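Local structure of VP1 (Polyomavirus HPyV6, 4PCG) at residues F86-E91 / Y119-G124; A45-T50 / L236-Y241; E138-A143 / I174-A179. The protein probably forms, as pentamers, the building units of the T=7 icosahedral viral capsid and takes part in attaching the virion to host cells. One frame throughout, in Å; residues are numbered along the deposited sequence. Where two conformers were deposited one is given.

Contact 1 lies in the sandwich core, while contacts 2 and 3 involve the loops beyond it and approach the sodium ion. T48 and T50 of contact 2 bind the metal directly; the side chain of M140, in contact 3, is about 8 Å from the bound sodium ion. Contacts 2 and 3 have centres about 17 Å apart and are joined by a probable hydrogen bond of 2.6 Å between Y47 OH and E175 OE1. Contact 1, centred about 27 Å from contact 2, meets it in plain close packing, Y119 CE1 lying 3.3 Å from L236 CD2, on neighbouring strands of one sheet. F120 CE2 reaches A179 CB of contact 3 at 4.1 Å.

Contact 1 of 3, residues F86-E91 / Y119-G124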
loop_
_atom_site.group_PDB
_atom_site.type_symbol
_atom_site.label_atom_id
_atom_site.label_comp_id
_atom_site.label_asym_id
_atom_site.label_seq_id
_atom_site.Cartn_x
_atom_site.Cartn_y
_atom_site.Cartn_z
ATOM N N PHE B 86 20.558 19.078 -11.910
ATOM C CA PHE B 86 19.422 19.611 -11.142
ATOM C C PHE B 86 18.183 18.730 -11.148
ATOM O O PHE B 86 17.279 18.969 -10.333
ATOM C CB PHE B 86 19.058 21.055 -11.564
ATOM C CG PHE B 86 18.590 21.180 -13.004
ATOM C CD1 PHE B 86 19.501 21.344 -14.032
ATOM C CD2 PHE B 86 17.252 21.099 -13.321
ATOM C CE1 PHE B 86 19.084 21.433 -15.356
ATOM C CE2 PHE B 86 16.816 21.169 -14.648
ATOM C CZ PHE B 86 17.736 21.347 -15.668
ATOM N N ARG B 87 18.118 17.748 -12.054
ATOM C CA ARG B 87 17.069 16.738 -12.044
ATOM C C ARG B 87 17.500 15.494 -12.797
ATOM O O ARG B 87 18.444 15.530 -13.578
ATOM C CB ARG B 87 15.736 17.256 -12.600
ATOM C CG ARG B 87 15.717 17.492 -14.088
ATOM C CD ARG B 87 14.414 18.190 -14.483
ATOM N NE ARG B 87 14.332 18.374 -15.928
ATOM C CZ ARG B 87 13.974 17.422 -16.795
ATOM N NH1 ARG B 87 13.659 16.201 -16.381
ATOM N NH2 ARG B 87 13.943 17.681 -18.098
ATOM N N VAL B 88 16.817 14.397 -12.505
ATOM C CA VAL B 88 17.148 13.101 -13.071
ATOM C C VAL B 88 15.867 12.314 -13.330
ATOM O O VAL B 88 14.903 12.363 -12.544
ATOM C CB VAL B 88 18.098 12.292 -12.163
ATOM C CG1 VAL B 88 17.493 12.049 -10.787
ATOM C CG2 VAL B 88 18.488 10.976 -12.838
ATOM N N GLU B 89 15.850 11.632 -14.472
ATOM C CA GLU B 89 14.831 10.622 -14.737
ATOM C C GLU B 89 15.544 9.299 -14.570
ATOM O O GLU B 89 16.625 9.114 -15.125
ATOM C CB GLU B 89 14.332 10.715 -16.181
ATOM C CG GLU B 89 13.770 12.072 -16.569
ATOM C CD GLU B 89 13.861 12.361 -18.063
ATOM O OE1 GLU B 89 13.677 11.465 -18.946
ATOM O OE2 GLU B 89 14.091 13.531 -18.357
ATOM N N THR B 90 14.988 8.390 -13.775
ATOM C CA THR B 90 15.606 7.082 -13.645
ATOM C C THR B 90 14.498 6.037 -13.602
ATOM O O THR B 90 13.453 6.250 -12.986
ATOM C CB THR B 90 16.587 6.994 -12.446
ATOM O OG1 THR B 90 17.194 5.693 -12.391
ATOM C CG2 THR B 90 15.914 7.260 -11.107
ATOM N N GLU B 91 14.731 4.925 -14.280
ATOM C CA GLU B 91 13.684 3.916 -14.498
ATOM C C GLU B 91 14.328 2.555 -14.624
ATOM O O GLU B 91 15.429 2.432 -15.174
ATOM C CB GLU B 91 12.945 4.218 -15.805
ATOM C CG GLU B 91 12.292 5.610 -15.893
ATOM C CD GLU B 91 11.088 5.783 -14.985
ATOM O OE1 GLU B 91 10.479 4.772 -14.576
ATOM O OE2 GLU B 91 10.693 6.941 -14.709
ATOM N N TYR B 119 16.001 -1.681 -4.094
ATOM C CA TYR B 119 15.927 -0.774 -5.238
ATOM C C TYR B 119 16.715 0.475 -4.807
ATOM O O TYR B 119 16.409 1.037 -3.780
ATOM C CB TYR B 119 14.480 -0.369 -5.510
ATOM C CG TYR B 119 13.528 -1.553 -5.641
ATOM C CD1 TYR B 119 13.313 -2.130 -6.870
ATOM C CD2 TYR B 119 12.884 -2.094 -4.544
ATOM C CE1 TYR B 119 12.470 -3.218 -7.012
ATOM C CE2 TYR B 119 12.031 -3.187 -4.683
ATOM C CZ TYR B 119 11.831 -3.745 -5.922
ATOM O OH TYR B 119 10.991 -4.845 -6.101
ATOM N N PHE B 120 17.717 0.872 -5.568
ATOM C CA PHE B 120 18.616 1.931 -5.125
ATOM C C PHE B 120 19.194 2.678 -6.304
ATOM O O PHE B 120 19.676 2.068 -7.258
ATOM C CB PHE B 120 19.758 1.328 -4.261
ATOM C CG PHE B 120 20.764 2.347 -3.788
ATOM C CD1 PHE B 120 21.847 2.698 -4.577
ATOM C CD2 PHE B 120 20.573 3.008 -2.591
ATOM C CE1 PHE B 120 22.728 3.719 -4.160
ATOM C CE2 PHE B 120 21.449 3.973 -2.158
ATOM C CZ PHE B 120 22.535 4.328 -2.946
ATOM N N TRP B 121 19.214 4.004 -6.196
ATOM C CA TRP B 121 19.953 4.825 -7.119
ATOM C C TRP B 121 20.615 5.980 -6.373
ATOM O O TRP B 121 20.139 6.431 -5.326
ATOM C CB TRP B 121 19.066 5.324 -8.267
ATOM C CG TRP B 121 17.939 6.245 -7.853
ATOM C CD1 TRP B 121 16.613 5.890 -7.629
ATOM C CD2 TRP B 121 18.017 7.669 -7.607
ATOM N NE1 TRP B 121 15.881 7.020 -7.274
ATOM C CE2 TRP B 121 16.722 8.108 -7.240
ATOM C CE3 TRP B 121 19.065 8.610 -7.650
ATOM C CZ2 TRP B 121 16.446 9.446 -6.917
ATOM C CZ3 TRP B 121 18.788 9.945 -7.322
ATOM C CH2 TRP B 121 17.489 10.346 -6.960
ATOM N N ALA B 122 21.736 6.416 -6.919
ATOM C CA ALA B 122 22.429 7.590 -6.444
ATOM C C ALA B 122 23.036 8.352 -7.616
ATOM O O ALA B 122 23.499 7.763 -8.603
ATOM C CB ALA B 122 23.532 7.209 -5.472
ATOM N N CYS B 123 23.067 9.676 -7.438
ATOM C CA CYS B 123 23.705 10.613 -8.382
ATOM C C CYS B 123 24.508 11.566 -7.568
ATOM O O CYS B 123 23.960 12.208 -6.680
ATOM C CB CYS B 123 22.701 11.507 -9.068
ATOM S SG CYS B 123 21.637 10.687 -10.227
ATOM N N GLY B 124 25.803 11.693 -7.887
ATOM C CA GLY B 124 26.666 12.582 -7.120
ATOM C C GLY B 124 27.864 13.152 -7.846
ATOM O O GLY B 124 28.155 12.799 -9.003
#
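V88 and T90 face C123 and W121 across two strands that run nearly antiparallel, at 154°, with their axes 9.4 Å apart. The CA atoms of T90 and W121 are 8.2 Å from each other, so the strands meet through side chains, not backbone bonds. This is the interior of the VP1 jelly roll: 86-91 belongs to strand D, bonded to strands 211-222 and 256-274, and 119-124 to strand E of the facing sheet, between 187-194 and 227-239. The methyl T90 CG2 sits over the five-membered ring of W121, on one face of the indole and offset toward its rim, 3.8 Å from that ring's centroid and 8° off its normal, a CH-pi contact. With OG1 anti to the backbone N (chi1 -178°), T90 offers this methyl to the ring and its hydroxyl to F264 O and R263 NH1. V88 divides its two methyls. CG1 approaches W121 CH2 obliquely at 4.2 Å, while CG2 lies 4.1 Å from C123 SG, a contact that holds for one of the cysteine's two conformers. On the other side of the strand, R87 NH1 makes a weak 3.3 Å salt bridge to E89 OE2.

Contact 2 of 3, residues A45-T50 / L236-Y241; sequences APYTFT and LGMVGY. With NA (sodium ion), chain L.
P46 and Y241 meet through the end of the tyrosine: P46 CG lies 3.5 Å from Y241 OH, and the two side chains cross at about a right angle. The pyrrolidine approaches the phenol obliquely and does not stack on it. R139 of a neighbouring subunit makes a cation-pi contact with this same Y241 ring, tying the pair into the pentamer interface.

The second apolar touch is between Y47 and M238. The methionine chain bends at both chi2 (-59°) and chi3 (-69°), folding its methyl CE back to 3.8 Å from Y47 CB; M238 has two deposited conformers, so this contact holds for one of them. V257 of strand 256-274 touches both residues. At the far end of the Y47 ring, the hydroxyl, besides its probable bond to E175, accepts from G99 N of a different neighbouring subunit.

Metal coordination engages T48 and T50. The sodium ion is bound by T48 OG1 at 2.6 Å and T50 OG1 at 2.5 Å. A water at 2.3 Å is a further ligand, and it donates a 2.9 Å hydrogen bond to T48 O, so one water ties the ion to the backbone of a residue that also gives its hydroxyl. The same water lies 3.4 Å above the plane of the Y47 ring, offset toward the rim. T52 O and D54 OD2 complete five ligands, the carboxylate probably balancing the ion's charge.

Backbone hydrogen bonds place the other segment: L236 and G237 both face Q258, a classic beta bulge near the end of strand H. The contact thus joins the BC loop of the jelly roll, folded round its sodium site, to the start of the HI loop.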
loop_
_atom_site.group_PDB
_atom_site.type_symbol
_atom_site.label_atom_id
_atom_site.label_comp_id
_atom_site.label_asym_id
_atom_site.label_seq_id
_atom_site.Cartn_x
_atom_site.Cartn_y
_atom_site.Cartn_z
ATOM N N ALA B 45 25.055 -16.440 -10.230
ATOM C CA ALA B 45 25.308 -17.853 -10.043
ATOM C C ALA B 45 24.419 -18.332 -8.885
ATOM O O ALA B 45 23.990 -17.527 -8.045
ATOM C CB ALA B 45 26.790 -18.097 -9.715
ATOM N N PRO B 46 24.135 -19.638 -8.826
ATOM C CA PRO B 46 23.323 -20.143 -7.723
ATOM C C PRO B 46 23.799 -19.703 -6.344
ATOM O O PRO B 46 25.014 -19.709 -6.048
ATOM C CB PRO B 46 23.447 -21.647 -7.862
ATOM C CG PRO B 46 23.661 -21.849 -9.316
ATOM C CD PRO B 46 24.544 -20.718 -9.736
ATOM N N TYR B 47 22.841 -19.303 -5.520
ATOM C CA TYR B 47 23.130 -18.708 -4.215
ATOM C C TYR B 47 23.201 -19.821 -3.201
ATOM O O TYR B 47 22.181 -20.391 -2.819
ATOM C CB TYR B 47 22.051 -17.664 -3.869
ATOM C CG TYR B 47 22.326 -16.794 -2.653
ATOM C CD1 TYR B 47 22.090 -17.269 -1.366
ATOM C CD2 TYR B 47 22.795 -15.471 -2.788
ATOM C CE1 TYR B 47 22.335 -16.488 -0.256
ATOM C CE2 TYR B 47 23.031 -14.683 -1.670
ATOM C CZ TYR B 47 22.801 -15.201 -0.403
ATOM O OH TYR B 47 22.995 -14.438 0.732
ATOM N N THR B 48 24.401 -20.162 -2.761
ATOM C CA THR B 48 24.539 -21.295 -1.804
ATOM C C THR B 48 24.196 -20.884 -0.380
ATOM O O THR B 48 24.251 -19.713 -0.018
ATOM C CB THR B 48 25.949 -21.891 -1.824
ATOM O OG1 THR B 48 26.880 -20.902 -1.345
ATOM C CG2 THR B 48 26.295 -22.322 -3.257
ATOM N N PHE B 49 23.848 -21.861 0.440
ATOM C CA PHE B 49 23.336 -21.566 1.771
ATOM C C PHE B 49 24.414 -21.698 2.832
ATOM O O PHE B 49 24.123 -22.022 3.971
ATOM C CB PHE B 49 22.142 -22.491 2.071
ATOM C CG PHE B 49 20.963 -22.304 1.138
ATOM C CD1 PHE B 49 20.832 -21.167 0.329
ATOM C CD2 PHE B 49 19.952 -23.248 1.106
ATOM C CE1 PHE B 49 19.740 -21.017 -0.517
ATOM C CE2 PHE B 49 18.855 -23.088 0.279
ATOM C CZ PHE B 49 18.752 -21.985 -0.538
ATOM N N THR B 50 25.663 -21.460 2.444
ATOM C CA THR B 50 26.803 -21.537 3.343
ATOM C C THR B 50 26.888 -20.301 4.226
ATOM O O THR B 50 26.103 -19.342 4.087
ATOM C CB THR B 50 28.121 -21.616 2.541
ATOM O OG1 THR B 50 28.281 -20.417 1.755
ATOM C CG2 THR B 50 28.139 -22.842 1.630
ATOM N N LEU B 236 15.481 -7.923 -7.325
ATOM C CA LEU B 236 14.036 -8.115 -7.348
ATOM C C LEU B 236 13.542 -9.366 -6.652
ATOM O O LEU B 236 12.342 -9.500 -6.406
ATOM C CB LEU B 236 13.571 -8.132 -8.818
ATOM C CG LEU B 236 13.968 -6.902 -9.639
ATOM C CD1 LEU B 236 13.430 -6.987 -11.065
ATOM C CD2 LEU B 236 13.474 -5.665 -8.957
ATOM N N GLY B 237 14.451 -10.285 -6.316
ATOM C CA GLY B 237 14.058 -11.519 -5.658
ATOM C C GLY B 237 14.957 -12.658 -6.094
ATOM O O GLY B 237 16.089 -12.437 -6.568
ATOM N N MET B 238 14.453 -13.858 -5.914
ATOM C CA MET B 238 15.109 -15.104 -6.301
ATOM C C MET B 238 14.304 -15.812 -7.400
ATOM O O MET B 238 13.083 -15.635 -7.494
ATOM C CB MET B 238 15.200 -16.077 -5.108
ATOM C CG MET B 238 15.847 -15.551 -3.826
ATOM S SD MET B 238 17.557 -14.962 -3.971
ATOM C CE MET B 238 18.439 -16.488 -4.261
ATOM N N VAL B 239 15.001 -16.653 -8.169
ATOM C CA VAL B 239 14.415 -17.444 -9.237
ATOM C C VAL B 239 15.088 -18.819 -9.305
ATOM O O VAL B 239 16.178 -19.017 -8.741
ATOM C CB VAL B 239 14.551 -16.723 -10.598
ATOM C CG1 VAL B 239 13.690 -15.467 -10.668
ATOM C CG2 VAL B 239 16.012 -16.383 -10.912
ATOM N N GLY B 240 14.397 -19.767 -9.935
ATOM C CA GLY B 240 14.946 -21.055 -10.309
ATOM C C GLY B 240 15.428 -21.040 -11.752
ATOM O O GLY B 240 15.628 -19.966 -12.366
ATOM N N TYR B 241 15.622 -22.243 -12.267
ATOM C CA TYR B 241 16.047 -22.505 -13.644
ATOM C C TYR B 241 14.803 -22.770 -14.502
ATOM O O TYR B 241 13.949 -23.607 -14.162
ATOM C CB TYR B 241 16.911 -23.794 -13.679
ATOM C CG TYR B 241 18.382 -23.678 -13.284
ATOM C CD1 TYR B 241 18.918 -22.516 -12.764
ATOM C CD2 TYR B 241 19.248 -24.784 -13.439
ATOM C CE1 TYR B 241 20.276 -22.432 -12.416
ATOM C CE2 TYR B 241 20.599 -24.703 -13.096
ATOM C CZ TYR B 241 21.103 -23.513 -12.585
ATOM O OH TYR B 241 22.430 -23.389 -12.234
HETATM NA NA NA L . 27.145 -18.860 0.199
HETATM O O HOH W 1 25.670 -17.177 -0.447
#

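Contact 3 of 3, residues E138-A143 / I174-A179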
loop_
_atom_site.group_PDB
_atom_site.type_symbol
_atom_site.label_atom_id
_atom_site.label_comp_id
_atom_site.label_asym_id
_atom_site.label_seq_id
_atom_site.Cartn_x
_atom_site.Cartn_y
_atom_site.Cartn_z
ATOM N N GLU B 138 29.917 -13.550 13.945
ATOM C CA GLU B 138 30.388 -14.796 14.560
ATOM C C GLU B 138 30.305 -15.968 13.580
ATOM O O GLU B 138 31.050 -16.935 13.715
ATOM C CB GLU B 138 29.598 -15.108 15.834
ATOM C CG GLU B 138 29.752 -14.047 16.915
ATOM C CD GLU B 138 29.614 -14.605 18.319
ATOM O OE1 GLU B 138 28.693 -15.417 18.559
ATOM O OE2 GLU B 138 30.433 -14.234 19.184
ATOM N N ARG B 139 29.415 -15.876 12.597
ATOM C CA ARG B 139 29.162 -16.966 11.667
ATOM C C ARG B 139 29.363 -16.642 10.206
ATOM O O ARG B 139 29.522 -17.554 9.420
ATOM C CB ARG B 139 27.725 -17.455 11.801
ATOM C CG ARG B 139 27.472 -18.475 12.885
ATOM C CD ARG B 139 25.972 -18.603 13.137
ATOM N NE ARG B 139 25.477 -17.367 13.736
ATOM C CZ ARG B 139 25.550 -17.065 15.028
ATOM N NH1 ARG B 139 26.041 -17.925 15.903
ATOM N NH2 ARG B 139 25.095 -15.902 15.461
ATOM N N MET B 140 29.266 -15.381 9.800
ATOM C CA MET B 140 29.237 -15.097 8.373
ATOM C C MET B 140 30.569 -14.547 7.903
ATOM O O MET B 140 31.180 -13.746 8.596
ATOM C CB MET B 140 28.121 -14.112 8.028
ATOM C CG MET B 140 27.610 -14.282 6.614
ATOM S SD MET B 140 26.538 -12.946 6.090
ATOM C CE MET B 140 27.738 -11.729 5.592
ATOM N N ASN B 141 30.995 -14.985 6.721
ATOM C CA ASN B 141 32.216 -14.522 6.095
ATOM C C ASN B 141 31.888 -13.858 4.768
ATOM O O ASN B 141 30.827 -14.088 4.182
ATOM C CB ASN B 141 33.171 -15.709 5.888
ATOM C CG ASN B 141 33.483 -16.418 7.193
ATOM O OD1 ASN B 141 34.116 -15.847 8.069
ATOM N ND2 ASN B 141 33.009 -17.659 7.338
ATOM N N VAL B 142 32.777 -12.987 4.311
ATOM C CA VAL B 142 32.660 -12.392 2.984
ATOM C C VAL B 142 33.810 -12.947 2.156
ATOM O O VAL B 142 34.974 -12.876 2.551
ATOM C CB VAL B 142 32.735 -10.837 3.026
ATOM C CG1 VAL B 142 32.628 -10.259 1.637
ATOM C CG2 VAL B 142 31.621 -10.280 3.889
ATOM N N ALA B 143 33.494 -13.480 0.989
ATOM C CA ALA B 143 34.512 -14.081 0.147
ATOM C C ALA B 143 35.615 -13.068 -0.230
ATOM O O ALA B 143 35.356 -11.856 -0.343
ATOM C CB ALA B 143 33.882 -14.684 -1.092
ATOM N N ILE B 174 25.825 -5.578 -2.015
ATOM C CA ILE B 174 24.738 -4.905 -1.314
ATOM C C ILE B 174 24.336 -5.589 -0.011
ATOM O O ILE B 174 23.682 -4.970 0.835
ATOM C CB ILE B 174 23.502 -4.671 -2.209
ATOM C CG1 ILE B 174 22.836 -6.014 -2.571
ATOM C CG2 ILE B 174 23.876 -3.867 -3.440
ATOM C CD1 ILE B 174 21.565 -5.860 -3.414
ATOM N N GLU B 175 24.719 -6.849 0.196
ATOM C CA GLU B 175 24.393 -7.495 1.436
ATOM C C GLU B 175 25.307 -7.056 2.586
ATOM O O GLU B 175 25.148 -7.536 3.699
ATOM C CB GLU B 175 24.424 -9.016 1.254
ATOM C CG GLU B 175 23.225 -9.530 0.484
ATOM C CD GLU B 175 23.464 -10.931 -0.067
ATOM O OE1 GLU B 175 23.330 -11.908 0.710
ATOM O OE2 GLU B 175 23.800 -11.056 -1.273
ATOM N N ILE B 176 26.247 -6.141 2.302
ATOM C CA ILE B 176 27.221 -5.634 3.265
ATOM C C ILE B 176 27.214 -4.099 3.369
ATOM O O ILE B 176 27.313 -3.568 4.482
ATOM C CB ILE B 176 28.645 -6.116 2.878
ATOM C CG1 ILE B 176 28.760 -7.660 3.022
ATOM C CG2 ILE B 176 29.712 -5.439 3.708
ATOM C CD1 ILE B 176 28.674 -8.148 4.459
ATOM N N TRP B 177 27.121 -3.416 2.223
ATOM C CA TRP B 177 27.398 -1.980 2.132
ATOM C C TRP B 177 26.145 -1.137 1.962
ATOM O O TRP B 177 25.445 -1.251 0.949
ATOM C CB TRP B 177 28.375 -1.684 0.980
ATOM C CG TRP B 177 29.720 -2.371 1.158
ATOM C CD1 TRP B 177 30.085 -3.588 0.651
ATOM C CD2 TRP B 177 30.845 -1.913 1.940
ATOM N NE1 TRP B 177 31.368 -3.902 1.048
ATOM C CE2 TRP B 177 31.849 -2.891 1.840
ATOM C CE3 TRP B 177 31.109 -0.756 2.688
ATOM C CZ2 TRP B 177 33.087 -2.768 2.484
ATOM C CZ3 TRP B 177 32.337 -0.642 3.319
ATOM C CH2 TRP B 177 33.303 -1.633 3.215
ATOM N N SER B 178 25.911 -0.252 2.928
ATOM C CA SER B 178 24.764 0.671 2.955
ATOM C C SER B 178 25.249 2.114 2.722
ATOM O O SER B 178 26.314 2.487 3.217
ATOM C CB SER B 178 24.074 0.582 4.321
ATOM O OG SER B 178 22.860 1.331 4.395
ATOM N N ALA B 179 24.447 2.918 2.017
ATOM C CA ALA B 179 24.725 4.369 1.874
ATOM C C ALA B 179 24.911 5.009 3.241
ATOM O O ALA B 179 24.225 4.688 4.188
ATOM C CB ALA B 179 23.600 5.058 1.122
#
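I176 meets M140 and V142 within the long EF loop of the jelly roll, the excursion between strands E and F that carries a small three-stranded sheet of its own. Segment 174-179 runs into that sheet through strand 177-179, while 141-142 pairs in parallel with the short strand 52-53 of the BC loop.

The contact itself is wholly apolar. I176 CD1 does most of the touching: V142 CG2 comes to 3.7 Å of it and M140 CE to 3.9 Å. The torsions of I176 explain the reach, since CG1 stands beside the backbone N (chi1 -66°) and the chain then turns again at chi2 (-67°). M140 stays extended as far as its sulfur and bends only at chi3 (83°), which carries CE alongside the isoleucine, the two side chains sliding past each other in opposite directions. V142 crosses I176 obliquely. L53 touches both M140 and I176, and M140 also packs on S100 of a neighbouring subunit.

Hydrogen bonds hold the frame around this apolar group. The backbone of N141 pairs with D51 and L53, and that of I176 with I133. The buried carboxylate of E175 is bonded through both oxygens, OE2 going to S58 OG, which would fix its rotation. W177 NE1 donates to E147 O, which helps fix the turn of the indole. The branch of the isoleucine not used on M140 or V142 is turned to this ring, with I176 CG2 lying 3.5 Å above the plane of W177, offset toward its rim.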